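Local atomic coordinates of predicted ATPase involved in replication control, Cdc46/Mcm family (Methanopyrus kandleri AV19, PDB entry 3F8T), a protein that probably acts as an MCM-family DNA helicase that binds ATP and single-stranded DNA. Residues E132-A137 / V148-H153; E424-T429 / L445-R450. The protein carries 2 engineered substitutions. All coordinates share one frame; numbering follows the deposited sequence.

Contact 1: E132-A137 / V148-H153; sequences ERLEHA and VRLHGH
Pairing of Ala137 with Val148 and of His136 with Arg149 builds the antiparallel hairpin of strands 134-140 and 145-149 in the OB-fold region, where backbone bonds set the register and side chains fill in around it. Ala137 and Val148 form the hydrogen-bonded pair: Ala137 N donates a hydrogen bond to Val148 O, in the carbonyl plane, at 2.9 Å, and Val148 N returns one to Ala137 O. Beyond the ladder, Leu150 N still reaches Glu135 O at 2.9 Å, nearly straight at 171° but from above the carbonyl plane. Leu150 then opens a type I' turn, and its O accepts from both His153 N and His153 ND1; Leu150 O lies 2.7 Å from His153 ND1 and close to the imidazole plane. Where the chains part, water takes over: one molecule accepts from Gly152 N and donates to Leu134 O, while a second joins Leu134 O to His153 O. With CG anti to its carbonyl carbon (chi1 -67°), buried Leu150 lies across Leu134, CD1 3.6 Å from Leu134 CG, and both its methyls face Ala137 CB. Replacing Leu150 by an alanine would probably open a gap beside Leu134 and Ala137, with Leu134 CG losing its apolar partner. On the sheet face carrying His136, CE1 of that ring meets Arg149 CG at 3.6 Å; the side chains run alongside, with ring and guanidinium planes 85° apart. Arg149 ends in a salt bridge with Asp173, which also accepts from His151. The hairpin is flanked by strand 118-130, against which Glu135 and His136 form a classic beta bulge opposite Arg129, and by strand 171-174, parallel to 145-149.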
loop_
_atom_site.group_PDB
_atom_site.type_symbol
_atom_site.label_atom_id
_atom_site.label_comp_id
_atom_site.label_asym_id
_atom_site.label_seq_id
_atom_site.Cartn_x
_atom_site.Cartn_y
_atom_site.Cartn_z
ATOM N N GLU A 132 7.741 -22.762 -16.314
ATOM C CA GLU A 132 9.065 -22.268 -16.662
ATOM C C GLU A 132 9.010 -20.738 -16.668
ATOM O O GLU A 132 9.970 -20.073 -16.267
ATOM C CB GLU A 132 9.471 -22.815 -18.037
ATOM C CG GLU A 132 10.910 -22.566 -18.435
ATOM C CD GLU A 132 11.157 -21.174 -19.001
ATOM O OE1 GLU A 132 12.292 -20.689 -18.844
ATOM O OE2 GLU A 132 10.228 -20.566 -19.595
ATOM N N ARG A 133 7.863 -20.204 -17.096
ATOM C CA ARG A 133 7.647 -18.772 -17.261
ATOM C C ARG A 133 6.494 -18.281 -16.374
ATOM O O ARG A 133 5.555 -19.027 -16.092
ATOM C CB ARG A 133 7.325 -18.485 -18.732
ATOM C CG ARG A 133 7.364 -17.014 -19.131
ATOM C CD ARG A 133 7.063 -16.811 -20.618
ATOM N NE ARG A 133 5.693 -17.185 -20.990
ATOM C CZ ARG A 133 5.029 -16.678 -22.032
ATOM N NH1 ARG A 133 5.600 -15.762 -22.816
ATOM N NH2 ARG A 133 3.786 -17.079 -22.285
ATOM N N LEU A 134 6.587 -17.031 -15.928
ATOM C CA LEU A 134 5.469 -16.341 -15.277
ATOM C C LEU A 134 4.409 -16.037 -16.342
ATOM O O LEU A 134 4.697 -15.357 -17.327
ATOM C CB LEU A 134 5.988 -15.068 -14.601
ATOM C CG LEU A 134 5.059 -13.996 -14.041
ATOM C CD1 LEU A 134 4.156 -14.563 -12.956
ATOM C CD2 LEU A 134 5.891 -12.836 -13.496
ATOM N N GLU A 135 3.189 -16.544 -16.149
ATOM C CA GLU A 135 2.188 -16.580 -17.224
ATOM C C GLU A 135 0.878 -15.848 -16.956
ATOM O O GLU A 135 0.330 -15.235 -17.865
ATOM C CB GLU A 135 1.848 -18.031 -17.600
ATOM C CG GLU A 135 3.029 -18.850 -18.114
ATOM C CD GLU A 135 2.728 -20.334 -18.243
ATOM O OE1 GLU A 135 1.699 -20.803 -17.689
ATOM O OE2 GLU A 135 3.532 -21.042 -18.897
ATOM N N HIS A 136 0.360 -15.958 -15.732
ATOM C CA HIS A 136 -0.963 -15.435 -15.395
ATOM C C HIS A 136 -0.941 -14.673 -14.080
ATOM O O HIS A 136 -0.157 -14.986 -13.185
ATOM C CB HIS A 136 -1.977 -16.564 -15.236
ATOM C CG HIS A 136 -2.323 -17.266 -16.512
ATOM N ND1 HIS A 136 -3.438 -16.943 -17.256
ATOM C CD2 HIS A 136 -1.716 -18.288 -17.163
ATOM C CE1 HIS A 136 -3.494 -17.726 -18.320
ATOM N NE2 HIS A 136 -2.460 -18.547 -18.289
ATOM N N ALA A 137 -1.827 -13.692 -13.963
ATOM C CA ALA A 137 -2.013 -12.991 -12.704
ATOM C C ALA A 137 -3.490 -12.727 -12.454
ATOM O O ALA A 137 -4.314 -12.713 -13.393
ATOM C CB ALA A 137 -1.220 -11.688 -12.697
ATOM N N VAL A 148 -5.384 -11.940 -15.839
ATOM C CA VAL A 148 -4.427 -11.325 -16.774
ATOM C C VAL A 148 -3.467 -12.362 -17.348
ATOM O O VAL A 148 -2.822 -13.103 -16.591
ATOM C CB VAL A 148 -3.583 -10.186 -16.088
ATOM C CG1 VAL A 148 -2.723 -9.466 -17.114
ATOM C CG2 VAL A 148 -4.482 -9.168 -15.350
ATOM N N ARG A 149 -3.391 -12.427 -18.682
ATOM C CA ARG A 149 -2.354 -13.192 -19.377
ATOM C C ARG A 149 -1.186 -12.249 -19.572
ATOM O O ARG A 149 -1.337 -11.183 -20.181
ATOM C CB ARG A 149 -2.861 -13.733 -20.721
ATOM C CG ARG A 149 -3.691 -15.001 -20.612
ATOM C CD ARG A 149 -4.056 -15.549 -22.007
ATOM N NE ARG A 149 -5.059 -14.703 -22.648
ATOM C CZ ARG A 149 -6.373 -14.901 -22.585
ATOM N NH1 ARG A 149 -6.868 -15.940 -21.922
ATOM N NH2 ARG A 149 -7.195 -14.048 -23.180
ATOM N N LEU A 150 -0.031 -12.628 -19.027
ATOM C CA LEU A 150 1.083 -11.688 -18.871
ATOM C C LEU A 150 1.965 -11.514 -20.102
ATOM O O LEU A 150 2.563 -10.456 -20.280
ATOM C CB LEU A 150 1.931 -12.029 -17.641
ATOM C CG LEU A 150 1.234 -11.850 -16.282
ATOM C CD1 LEU A 150 2.039 -12.525 -15.190
ATOM C CD2 LEU A 150 1.021 -10.372 -15.961
ATOM N N HIS A 151 2.075 -12.556 -20.925
ATOM C CA HIS A 151 2.868 -12.465 -22.165
ATOM C C HIS A 151 4.285 -11.936 -21.917
ATOM O O HIS A 151 4.747 -11.019 -22.600
ATOM C CB HIS A 151 2.148 -11.593 -23.208
ATOM C CG HIS A 151 0.770 -12.072 -23.549
ATOM N ND1 HIS A 151 0.532 -13.290 -24.154
ATOM C CD2 HIS A 151 -0.444 -11.502 -23.361
ATOM C CE1 HIS A 151 -0.770 -13.447 -24.322
ATOM N NE2 HIS A 151 -1.384 -12.373 -23.851
ATOM N N GLY A 152 4.973 -12.502 -20.929
ATOM C CA GLY A 152 6.364 -12.127 -20.649
ATOM C C GLY A 152 6.552 -10.941 -19.724
ATOM O O GLY A 152 7.672 -10.668 -19.271
ATOM N N HIS A 153 5.467 -10.218 -19.444
ATOM C CA HIS A 153 5.541 -9.059 -18.557
ATOM C C HIS A 153 5.581 -9.507 -17.113
ATOM O O HIS A 153 4.850 -10.411 -16.714
ATOM C CB HIS A 153 4.378 -8.107 -18.793
ATOM C CG HIS A 153 4.344 -7.543 -20.174
ATOM N ND1 HIS A 153 3.616 -8.118 -21.190
ATOM C CD2 HIS A 153 4.959 -6.464 -20.712
ATOM C CE1 HIS A 153 3.777 -7.414 -22.296
ATOM N NE2 HIS A 153 4.588 -6.404 -22.033
HETATM O O HOH W 1 4.009 -14.687 -19.843
HETATM O O HOH W 2 5.977 -13.021 -17.560
HETATM O O HOH W 3 1.158 -15.116 -21.068
#

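Contact 2: E424-T429 / L445-R450; sequences EHWYET and LPVTRR
Tyr427 and Val447 carry most of this contact, in which an aromatic side chain from one helix of the AAA-lid region reaches the start of the next. The apolar part comes first. Val447 CG1 lies 3.9 Å from Tyr427 CE1 and equally near CD1, so a single methyl approaches these two ring carbons obliquely, the two side chains sliding past each other in opposite directions. Tyr427 gets there because its CG stands anti to the backbone N (chi1 -172°), which carries the ring out from the helix and across to the other segment. The same methyl also approaches Trp426 CH2, more loosely at 4.3 Å, and thus serves two neighbouring aromatic residues. Polar proximity is a separate matter: Tyr427 OH comes within 3.1 Å of Arg449 N, yet the angle is too poor for a hydrogen bond. The hydroxyl rests against the peptide between Thr448 and Arg449, while Tyr427 CE1 is 3.3 Å from Thr448 O. Capping forms the third kind. Thr448 is the N-cap of helix 449-465, its OG1 accepting from Arg450 N at 3.2 Å, and its own backbone N hydrogen-bonds to Gln451 OE1. Arg449, in the first turn after the cap, turns its NE to a salt bridge with Glu453. Helix 473-489 lies alongside: Trp426 packs on Ala480 and Val483 and hydrogen-bonds through NE1 to Asp484, whereas Val447 touches Leu487. Tyr427 also meets Leu452, joining helix 417-439 to the first turns of helix 449-465.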
loop_
_atom_site.group_PDB
_atom_site.type_symbol
_atom_site.label_atom_id
_atom_site.label_comp_id
_atom_site.label_asym_id
_atom_site.label_seq_id
_atom_site.Cartn_x
_atom_site.Cartn_y
_atom_site.Cartn_z
ATOM N N GLU A 424 17.510 12.931 22.409
ATOM C CA GLU A 424 18.574 12.342 23.234
ATOM C C GLU A 424 18.396 12.679 24.724
ATOM O O GLU A 424 18.617 11.818 25.593
ATOM C CB GLU A 424 19.965 12.675 22.658
ATOM C CG GLU A 424 20.144 11.968 21.294
ATOM C CD GLU A 424 21.506 12.124 20.623
ATOM O OE1 GLU A 424 22.073 13.246 20.619
ATOM O OE2 GLU A 424 21.981 11.109 20.047
ATOM N N HIS A 425 17.941 13.902 24.997
ATOM C CA HIS A 425 17.666 14.380 26.356
ATOM C C HIS A 425 16.533 13.607 27.028
ATOM O O HIS A 425 16.672 13.166 28.171
ATOM C CB HIS A 425 17.325 15.878 26.343
ATOM C CG HIS A 425 16.997 16.439 27.695
ATOM N ND1 HIS A 425 17.939 16.583 28.692
ATOM C CD2 HIS A 425 15.831 16.899 28.211
ATOM C CE1 HIS A 425 17.372 17.112 29.760
ATOM N NE2 HIS A 425 16.091 17.308 29.497
ATOM N N TRP A 426 15.403 13.476 26.330
ATOM C CA TRP A 426 14.309 12.630 26.810
ATOM C C TRP A 426 14.834 11.236 27.164
ATOM O O TRP A 426 14.580 10.726 28.248
ATOM C CB TRP A 426 13.205 12.513 25.754
ATOM C CG TRP A 426 12.129 11.545 26.146
ATOM C CD1 TRP A 426 11.043 11.803 26.924
ATOM C CD2 TRP A 426 12.058 10.154 25.810
ATOM N NE1 TRP A 426 10.286 10.669 27.073
ATOM C CE2 TRP A 426 10.889 9.640 26.407
ATOM C CE3 TRP A 426 12.867 9.294 25.056
ATOM C CZ2 TRP A 426 10.503 8.306 26.276
ATOM C CZ3 TRP A 426 12.477 7.954 24.925
ATOM C CH2 TRP A 426 11.314 7.481 25.533
ATOM N N TYR A 427 15.569 10.635 26.235
ATOM C CA TYR A 427 16.033 9.260 26.379
ATOM C C TYR A 427 16.913 9.063 27.607
ATOM O O TYR A 427 16.661 8.167 28.412
ATOM C CB TYR A 427 16.783 8.834 25.115
ATOM C CG TYR A 427 17.165 7.366 25.038
ATOM C CD1 TYR A 427 16.250 6.361 25.357
ATOM C CD2 TYR A 427 18.435 6.985 24.595
ATOM C CE1 TYR A 427 16.601 5.004 25.255
ATOM C CE2 TYR A 427 18.796 5.635 24.486
ATOM C CZ TYR A 427 17.880 4.658 24.827
ATOM O OH TYR A 427 18.237 3.336 24.717
ATOM N N GLU A 428 17.931 9.910 27.743
ATOM C CA GLU A 428 18.857 9.840 28.874
ATOM C C GLU A 428 18.145 10.131 30.202
ATOM O O GLU A 428 18.375 9.437 31.186
ATOM C CB GLU A 428 20.071 10.755 28.655
ATOM C CG GLU A 428 19.797 12.263 28.754
ATOM C CD GLU A 428 21.003 13.129 28.376
ATOM O OE1 GLU A 428 22.030 12.569 27.918
ATOM O OE2 GLU A 428 20.921 14.372 28.525
ATOM N N THR A 429 17.266 11.134 30.214
ATOM C CA THR A 429 16.503 11.505 31.412
ATOM C C THR A 429 15.596 10.343 31.871
ATOM O O THR A 429 15.530 10.024 33.067
ATOM C CB THR A 429 15.700 12.829 31.173
ATOM O OG1 THR A 429 16.612 13.926 30.995
ATOM C CG2 THR A 429 14.781 13.156 32.329
ATOM N N LEU A 445 8.773 -0.545 33.613
ATOM C CA LEU A 445 9.246 -1.049 32.330
ATOM C C LEU A 445 10.573 -0.387 31.978
ATOM O O LEU A 445 10.748 0.814 32.226
ATOM C CB LEU A 445 8.201 -0.816 31.226
ATOM C CG LEU A 445 6.940 -1.691 31.217
ATOM C CD1 LEU A 445 5.927 -1.219 30.187
ATOM C CD2 LEU A 445 7.255 -3.160 30.983
ATOM N N PRO A 446 11.525 -1.161 31.414
ATOM C CA PRO A 446 12.775 -0.534 30.975
ATOM C C PRO A 446 12.543 0.426 29.812
ATOM O O PRO A 446 11.578 0.263 29.066
ATOM C CB PRO A 446 13.629 -1.723 30.514
ATOM C CG PRO A 446 12.645 -2.784 30.167
ATOM C CD PRO A 446 11.516 -2.611 31.157
ATOM N N VAL A 447 13.420 1.417 29.691
ATOM C CA VAL A 447 13.468 2.307 28.544
ATOM C C VAL A 447 14.744 1.958 27.773
ATOM O O VAL A 447 15.872 2.233 28.226
ATOM C CB VAL A 447 13.396 3.794 28.977
ATOM C CG1 VAL A 447 13.727 4.744 27.826
ATOM C CG2 VAL A 447 12.010 4.098 29.532
ATOM N N THR A 448 14.540 1.309 26.628
ATOM C CA THR A 448 15.621 0.748 25.817
ATOM C C THR A 448 15.701 1.415 24.437
ATOM O O THR A 448 14.935 2.333 24.140
ATOM C CB THR A 448 15.424 -0.767 25.618
ATOM O OG1 THR A 448 14.385 -1.001 24.663
ATOM C CG2 THR A 448 15.077 -1.472 26.947
ATOM N N ARG A 449 16.612 0.934 23.588
ATOM C CA ARG A 449 16.706 1.442 22.221
ATOM C C ARG A 449 15.366 1.370 21.485
ATOM O O ARG A 449 15.106 2.211 20.632
ATOM C CB ARG A 449 17.800 0.723 21.413
ATOM C CG ARG A 449 17.650 -0.802 21.354
ATOM C CD ARG A 449 18.729 -1.448 20.489
ATOM N NE ARG A 449 18.572 -1.102 19.076
ATOM C CZ ARG A 449 18.847 -1.921 18.064
ATOM N NH1 ARG A 449 19.284 -3.157 18.290
ATOM N NH2 ARG A 449 18.671 -1.508 16.815
ATOM N N ARG A 450 14.531 0.376 21.819
ATOM C CA ARG A 450 13.204 0.218 21.208
ATOM C C ARG A 450 12.349 1.455 21.454
ATOM O O ARG A 450 11.659 1.926 20.548
ATOM C CB ARG A 450 12.476 -1.025 21.753
ATOM C CG ARG A 450 13.090 -2.356 21.320
ATOM C CD ARG A 450 12.408 -3.566 21.982
ATOM N NE ARG A 450 12.526 -3.535 23.441
ATOM C CZ ARG A 450 11.557 -3.143 24.272
ATOM N NH1 ARG A 450 10.361 -2.769 23.806
ATOM N NH2 ARG A 450 11.785 -3.138 25.586
#

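The two contacts illustrate how differently a chain can bring separate segments of one region together. Contact 1 closes a hairpin through a ladder of backbone bonds extended by waters; contact 2 joins a helix to the loop and first turn of the next through side-chain packing, with no hydrogen bond between its segments. They follow one another along the chain, in the OB-fold and AAA-lid regions respectively, with the P-loop ATPase region between them in sequence. Their centres are 51 Å apart, on opposite sides of the centre of the chain, and their nearest atoms remain about 35 Å apart. Each thus belongs to its own region of the fold, and neither touches the other.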